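Local atomic coordinates of extracellular ligand-binding receptor (Desulfitobacterium hafniense, PDB entry 4Q6B), a protein that probably serves as the substrate-binding component of an amino-acid ABC transporter, and holds leucine in the cleft of a leucine-binding-protein fold. Residues S256-Q261 with Q280-Y285; D264-D269 with P320-M325. One frame throughout, in Å; residues are numbered along the deposited sequence. Where two conformers were deposited one is given.

Contact 1: S256-Q261 with Q280-Y285; sequences SFFNPQ and QPPTSY. With LEU (leucine), chain B.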
loop_
_atom_site.group_PDB
_atom_site.type_symbol
_atom_site.label_atom_id
_atom_site.label_comp_id
_atom_site.label_asym_id
_atom_site.label_seq_id
_atom_site.Cartn_x
_atom_site.Cartn_y
_atom_site.Cartn_z
ATOM N N SER A 256 5.003 -3.743 -5.174
ATOM C CA SER A 256 4.940 -2.859 -4.035
ATOM C C SER A 256 5.153 -1.450 -4.510
ATOM O O SER A 256 4.826 -1.137 -5.626
ATOM C CB SER A 256 5.971 -3.236 -2.982
ATOM O OG SER A 256 5.709 -2.555 -1.784
ATOM N N PHE A 257 5.618 -0.604 -3.608
ATOM C CA PHE A 257 5.909 0.787 -3.898
ATOM C C PHE A 257 7.084 1.284 -3.040
ATOM O O PHE A 257 7.458 0.659 -2.069
ATOM C CB PHE A 257 4.666 1.644 -3.676
ATOM C CG PHE A 257 4.090 1.500 -2.311
ATOM C CD1 PHE A 257 3.056 0.636 -2.074
ATOM C CD2 PHE A 257 4.612 2.217 -1.255
ATOM C CE1 PHE A 257 2.542 0.484 -0.804
ATOM C CE2 PHE A 257 4.105 2.068 0.005
ATOM C CZ PHE A 257 3.068 1.206 0.232
ATOM N N PHE A 258 7.674 2.394 -3.464
ATOM C CA PHE A 258 8.851 3.002 -2.860
ATOM C C PHE A 258 10.144 2.312 -3.280
ATOM O O PHE A 258 10.377 1.169 -2.959
ATOM C CB PHE A 258 8.798 3.156 -1.335
ATOM C CG PHE A 258 10.010 3.851 -0.771
ATOM C CD1 PHE A 258 10.360 5.109 -1.217
ATOM C CD2 PHE A 258 10.811 3.238 0.165
ATOM C CE1 PHE A 258 11.479 5.749 -0.733
ATOM C CE2 PHE A 258 11.918 3.873 0.665
ATOM C CZ PHE A 258 12.253 5.129 0.213
ATOM N N ASN A 259 10.972 3.043 -4.001
ATOM C CA ASN A 259 12.303 2.545 -4.377
ATOM C C ASN A 259 13.338 3.461 -3.745
ATOM O O ASN A 259 13.499 4.608 -4.182
ATOM C CB ASN A 259 12.435 2.578 -5.885
ATOM C CG ASN A 259 13.792 2.075 -6.354
ATOM O OD1 ASN A 259 14.698 1.825 -5.531
ATOM N ND2 ASN A 259 13.941 1.915 -7.666
ATOM N N PRO A 260 14.054 2.983 -2.716
ATOM C CA PRO A 260 15.027 3.851 -2.050
ATOM C C PRO A 260 16.279 4.087 -2.873
ATOM O O PRO A 260 17.124 4.885 -2.462
ATOM C CB PRO A 260 15.376 3.080 -0.776
ATOM C CG PRO A 260 15.074 1.640 -1.107
ATOM C CD PRO A 260 13.976 1.632 -2.118
ATOM N N GLN A 261 16.413 3.353 -3.975
ATOM C CA GLN A 261 17.518 3.522 -4.918
ATOM C C GLN A 261 17.104 4.364 -6.131
ATOM O O GLN A 261 17.875 4.449 -7.097
ATOM C CB GLN A 261 18.093 2.163 -5.384
ATOM C CG GLN A 261 18.640 1.345 -4.244
ATOM C CD GLN A 261 19.258 0.011 -4.681
ATOM O OE1 GLN A 261 19.169 -0.404 -5.859
ATOM N NE2 GLN A 261 19.875 -0.660 -3.738
ATOM N N GLN A 280 18.511 3.695 10.570
ATOM C CA GLN A 280 18.219 2.510 9.769
ATOM C C GLN A 280 17.495 2.969 8.498
ATOM O O GLN A 280 17.012 4.111 8.432
ATOM C CB GLN A 280 17.373 1.523 10.577
ATOM C CG GLN A 280 16.134 2.134 11.117
ATOM C CD GLN A 280 15.443 1.290 12.201
ATOM O OE1 GLN A 280 15.250 0.080 12.044
ATOM N NE2 GLN A 280 15.044 1.944 13.296
ATOM N N PRO A 281 17.433 2.103 7.474
ATOM C CA PRO A 281 16.806 2.493 6.211
ATOM C C PRO A 281 15.294 2.690 6.369
ATOM O O PRO A 281 14.691 1.989 7.181
ATOM C CB PRO A 281 17.023 1.263 5.333
ATOM C CG PRO A 281 18.135 0.523 5.958
ATOM C CD PRO A 281 17.924 0.716 7.416
ATOM N N PRO A 282 14.706 3.610 5.610
ATOM C CA PRO A 282 13.242 3.715 5.714
ATOM C C PRO A 282 12.545 2.538 5.033
ATOM O O PRO A 282 13.086 1.950 4.086
ATOM C CB PRO A 282 12.921 5.013 4.970
ATOM C CG PRO A 282 14.059 5.151 3.957
ATOM C CD PRO A 282 15.284 4.608 4.681
ATOM N N THR A 283 11.355 2.203 5.522
ATOM C CA THR A 283 10.476 1.222 4.882
ATOM C C THR A 283 9.553 1.915 3.863
ATOM O O THR A 283 9.455 3.152 3.819
ATOM C CB THR A 283 9.566 0.590 5.930
ATOM O OG1 THR A 283 8.847 1.632 6.627
ATOM C CG2 THR A 283 10.380 -0.192 6.958
ATOM N N SER A 284 8.863 1.116 3.049
ATOM C CA SER A 284 7.851 1.664 2.133
ATOM C C SER A 284 6.738 2.418 2.897
ATOM O O SER A 284 6.186 3.402 2.399
ATOM C CB SER A 284 7.260 0.522 1.304
ATOM O OG SER A 284 6.530 -0.369 2.139
ATOM N N TYR A 285 6.392 1.943 4.087
ATOM C CA TYR A 285 5.379 2.656 4.892
ATOM C C TYR A 285 5.861 3.989 5.475
ATOM O O TYR A 285 5.081 4.973 5.517
ATOM C CB TYR A 285 4.863 1.737 6.021
ATOM C CG TYR A 285 4.300 0.465 5.433
ATOM C CD1 TYR A 285 3.131 0.479 4.697
ATOM C CD2 TYR A 285 5.031 -0.721 5.509
ATOM C CE1 TYR A 285 2.636 -0.707 4.112
ATOM C CE2 TYR A 285 4.564 -1.884 4.934
ATOM C CZ TYR A 285 3.368 -1.873 4.236
ATOM O OH TYR A 285 2.930 -3.058 3.664
HETATM N N LEU B . -2.644 -3.512 1.590
HETATM C CA LEU B . -3.264 -4.078 2.793
HETATM C C LEU B . -4.750 -3.763 2.831
HETATM O O LEU B . -5.468 -4.220 3.710
HETATM C CB LEU B . -2.571 -3.515 4.034
HETATM C CG LEU B . -1.159 -4.109 3.962
HETATM C CD1 LEU B . -0.119 -3.048 4.171
HETATM C CD2 LEU B . -0.938 -5.290 4.896
HETATM O OXT LEU B . -5.237 -3.065 1.930
#
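Ser284, the first residue of helix 284-301, fits against two successive phenylalanines, and it gives up more surface to the other segment than any other residue here. Its CB lies 3.4 Å from the backbone O of Phe257 and 3.7 Å from that residue's ring atom CE2. The Phe257 ring also presents its edge to the Ser284 carbonyl, with CE2 3.4 Å from O, close to the ring plane. Its far end goes on toward Tyr285, CZ standing 4.3 Å from CE1 of that ring in loose apolar contact. With CG anti to the backbone N (chi1 -177°), Phe258 reaches along the helix start and the residues before it: CD2 comes within 3.9 Å of Ser284 CA, CE2 meets Pro282 CG at 4.1 Å, and the ring crosses the proline at about a right angle. Pro260 N lies over the centre of one face of the same ring.

Polar groups hold both segments in place round this packing. Thr283 is the N-cap, its OG1 bonding to Ala286 N and to the carbonyl of Asp24. Asp234 accepts from Ser256 OG and, weakly, shares a bond with Ser284 OG, which lies above one face of the Tyr285 ring, offset toward its rim; Lys344 NZ bonds to the backbone O of both Phe257 and Phe258.

The inner end of the contact opens on the ligand. Tyr285 extends to the bound leucine, OH lying 3.1 Å from CD1 of its side chain, while Ser84, Thr107, Ala105 and Asn231 hydrogen-bond the amino acid. A strand of the mixed sheet runs out into a loop beside a capped helix start, and the helix's second residue, Tyr285, lines the leucine pocket: this is the ligand cleft of a periplasmic binding protein of the leucine-binding family.

Contact 2: D264-D269 with P320-M325; sequences DSRTQD and PWEGVM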
loop_
_atom_site.group_PDB
_atom_site.type_symbol
_atom_site.label_atom_id
_atom_site.label_comp_id
_atom_site.label_asym_id
_atom_site.label_seq_id
_atom_site.Cartn_x
_atom_site.Cartn_y
_atom_site.Cartn_z
ATOM N N ASP A 264 16.674 10.057 -7.777
ATOM C CA ASP A 264 15.900 11.291 -7.775
ATOM C C ASP A 264 16.223 12.086 -6.505
ATOM O O ASP A 264 16.365 11.501 -5.430
ATOM C CB ASP A 264 14.420 10.943 -7.799
ATOM C CG ASP A 264 13.571 12.125 -7.596
ATOM O OD1 ASP A 264 13.357 12.845 -8.604
ATOM O OD2 ASP A 264 13.164 12.366 -6.427
ATOM N N SER A 265 16.339 13.408 -6.642
ATOM C CA SER A 265 16.745 14.274 -5.532
ATOM C C SER A 265 15.843 14.115 -4.318
ATOM O O SER A 265 16.318 14.031 -3.187
ATOM C CB SER A 265 16.739 15.737 -5.966
ATOM O OG SER A 265 15.424 16.154 -6.297
ATOM N N ARG A 266 14.536 14.059 -4.544
ATOM C CA ARG A 266 13.595 13.970 -3.419
ATOM C C ARG A 266 13.709 12.665 -2.673
ATOM O O ARG A 266 13.682 12.628 -1.427
ATOM C CB ARG A 266 12.143 14.195 -3.861
ATOM C CG ARG A 266 11.900 15.582 -4.381
ATOM C CD ARG A 266 10.406 15.841 -4.533
ATOM N NE ARG A 266 10.105 17.216 -4.908
ATOM C CZ ARG A 266 10.384 17.762 -6.096
ATOM N NH1 ARG A 266 10.999 17.059 -7.049
ATOM N NH2 ARG A 266 10.058 19.023 -6.336
ATOM N N THR A 267 13.771 11.566 -3.419
ATOM C CA THR A 267 13.912 10.239 -2.815
ATOM C C THR A 267 15.226 10.230 -2.038
ATOM O O THR A 267 15.247 9.837 -0.872
ATOM C CB THR A 267 13.991 9.160 -3.895
ATOM O OG1 THR A 267 12.760 9.175 -4.637
ATOM C CG2 THR A 267 14.210 7.760 -3.274
ATOM N N GLN A 268 16.322 10.672 -2.653
ATOM C CA GLN A 268 17.604 10.580 -1.952
ATOM C C GLN A 268 17.698 11.531 -0.765
ATOM O O GLN A 268 18.326 11.173 0.233
ATOM C CB GLN A 268 18.817 10.786 -2.900
ATOM C CG GLN A 268 18.877 9.662 -3.960
ATOM C CD GLN A 268 18.899 8.281 -3.305
ATOM O OE1 GLN A 268 19.712 8.018 -2.391
ATOM N NE2 GLN A 268 18.088 7.373 -3.837
ATOM N N ASP A 269 17.075 12.719 -0.833
ATOM C CA ASP A 269 17.104 13.604 0.336
ATOM C C ASP A 269 16.403 12.933 1.533
ATOM O O ASP A 269 16.899 12.982 2.691
ATOM C CB ASP A 269 16.450 14.941 -0.012
ATOM C CG ASP A 269 16.363 15.869 1.159
ATOM O OD1 ASP A 269 17.409 16.335 1.621
ATOM O OD2 ASP A 269 15.231 16.116 1.644
ATOM N N PRO A 320 -0.279 16.563 -10.956
ATOM C CA PRO A 320 0.918 15.761 -10.655
ATOM C C PRO A 320 1.797 16.430 -9.608
ATOM O O PRO A 320 2.061 17.629 -9.671
ATOM C CB PRO A 320 1.642 15.676 -11.990
ATOM C CG PRO A 320 1.025 16.643 -12.849
ATOM C CD PRO A 320 -0.322 17.018 -12.346
ATOM N N TRP A 321 2.202 15.654 -8.626
ATOM C CA TRP A 321 2.977 16.176 -7.506
ATOM C C TRP A 321 4.120 15.214 -7.142
ATOM O O TRP A 321 3.880 14.025 -6.890
ATOM C CB TRP A 321 2.048 16.280 -6.316
ATOM C CG TRP A 321 2.667 16.842 -5.091
ATOM C CD1 TRP A 321 2.778 18.159 -4.768
ATOM C CD2 TRP A 321 3.223 16.104 -3.997
ATOM N NE1 TRP A 321 3.386 18.290 -3.547
ATOM C CE2 TRP A 321 3.675 17.046 -3.053
ATOM C CE3 TRP A 321 3.419 14.742 -3.741
ATOM C CZ2 TRP A 321 4.285 16.671 -1.854
ATOM C CZ3 TRP A 321 4.035 14.368 -2.548
ATOM C CH2 TRP A 321 4.447 15.334 -1.616
ATOM N N GLU A 322 5.350 15.735 -7.106
ATOM C CA GLU A 322 6.508 14.871 -6.882
ATOM C C GLU A 322 6.803 14.656 -5.425
ATOM O O GLU A 322 6.949 15.627 -4.659
ATOM C CB GLU A 322 7.725 15.515 -7.556
ATOM C CG GLU A 322 7.472 15.847 -8.996
ATOM C CD GLU A 322 7.572 14.642 -9.916
ATOM O OE1 GLU A 322 7.467 14.833 -11.152
ATOM O OE2 GLU A 322 7.792 13.512 -9.426
ATOM N N GLY A 323 6.942 13.377 -5.056
ATOM C CA GLY A 323 7.191 12.965 -3.681
ATOM C C GLY A 323 8.384 12.018 -3.642
ATOM O O GLY A 323 9.002 11.757 -4.666
ATOM N N VAL A 324 8.659 11.455 -2.464
ATOM C CA VAL A 324 9.783 10.530 -2.356
ATOM C C VAL A 324 9.482 9.202 -3.016
ATOM O O VAL A 324 10.391 8.470 -3.404
ATOM C CB VAL A 324 10.186 10.307 -0.877
ATOM C CG1 VAL A 324 10.355 11.661 -0.182
ATOM C CG2 VAL A 324 9.178 9.409 -0.137
HETATM N N MSE A 325 8.193 8.902 -3.157
HETATM C CA MSE A 325 7.794 7.628 -3.788
HETATM C C MSE A 325 7.848 7.718 -5.320
HETATM O O MSE A 325 7.798 6.691 -6.006
HETATM C CB MSE A 325 6.378 7.296 -3.361
HETATM C CG MSE A 325 6.302 6.894 -1.918
HETATM SE SE MSE A 325 4.420 6.592 -1.457
HETATM C CE MSE A 325 3.940 5.334 -2.918
#
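Thr267 OG1 gives its proton to the carbonyl O of Val324 over 2.8 Å, the one hydrogen bond between the two segments, approaching tilted 30° from the carbonyl plane. Chi1 of -62° sets OG1 beside its own backbone N, where it also accepts from Arg262 NE. The helix start is capped by Asp264, whose OD2 takes Thr267 N at 3.2 Å through its anti lone pair and Arg266 N more weakly; Arg262 adds a salt bridge to that same oxygen.

This joins the first turn of helix 265-278 to the short strand 321-323, which pairs with 326-328 in a two-stranded antiparallel hairpin. From the hairpin's turn, Val324 N and Met325 N both bond to the carboxylate of Asp291, on helix 284-301.

Packing does the rest. The extended Arg266 chain lays CD 3.5 Å from Glu322 O, and Glu322 CB lies over one face of its guanidinium, toward the rim, 3.7 Å from NH1. The two side chains cross at about a right angle and the acid bends away at chi2 (-79°), leaving NH1 5.3 Å from OE2, so any attraction is at longer range. Val324 CG1 touches Arg266 O at 3.7 Å.

In the fold
Contacts 1 and 2 lie on the same side of the chain's centre, about 12 Å apart between their own centres. Contact 1 joins strand 253-257 to the start of helix 284-301; contact 2 joins helix 265-278, which lies between them in the chain, to strand 321-323. Pro282 also packs on helix 265-278 and Val324 on helix 284-301. Contact 1 is the more deeply buried, with aromatic and proline packing that reaches the leucine pocket. Contact 2 has a buried threonine and valine beside an exposed Arg266-Glu322 rim, and adds to its packing a side-chain to backbone hydrogen bond, which contact 1 lacks between its segments. They also meet directly: Gln268 NE2 probably bonds to Pro260 O, and selenomethionine Met325 packs its CE on Phe257 CD2.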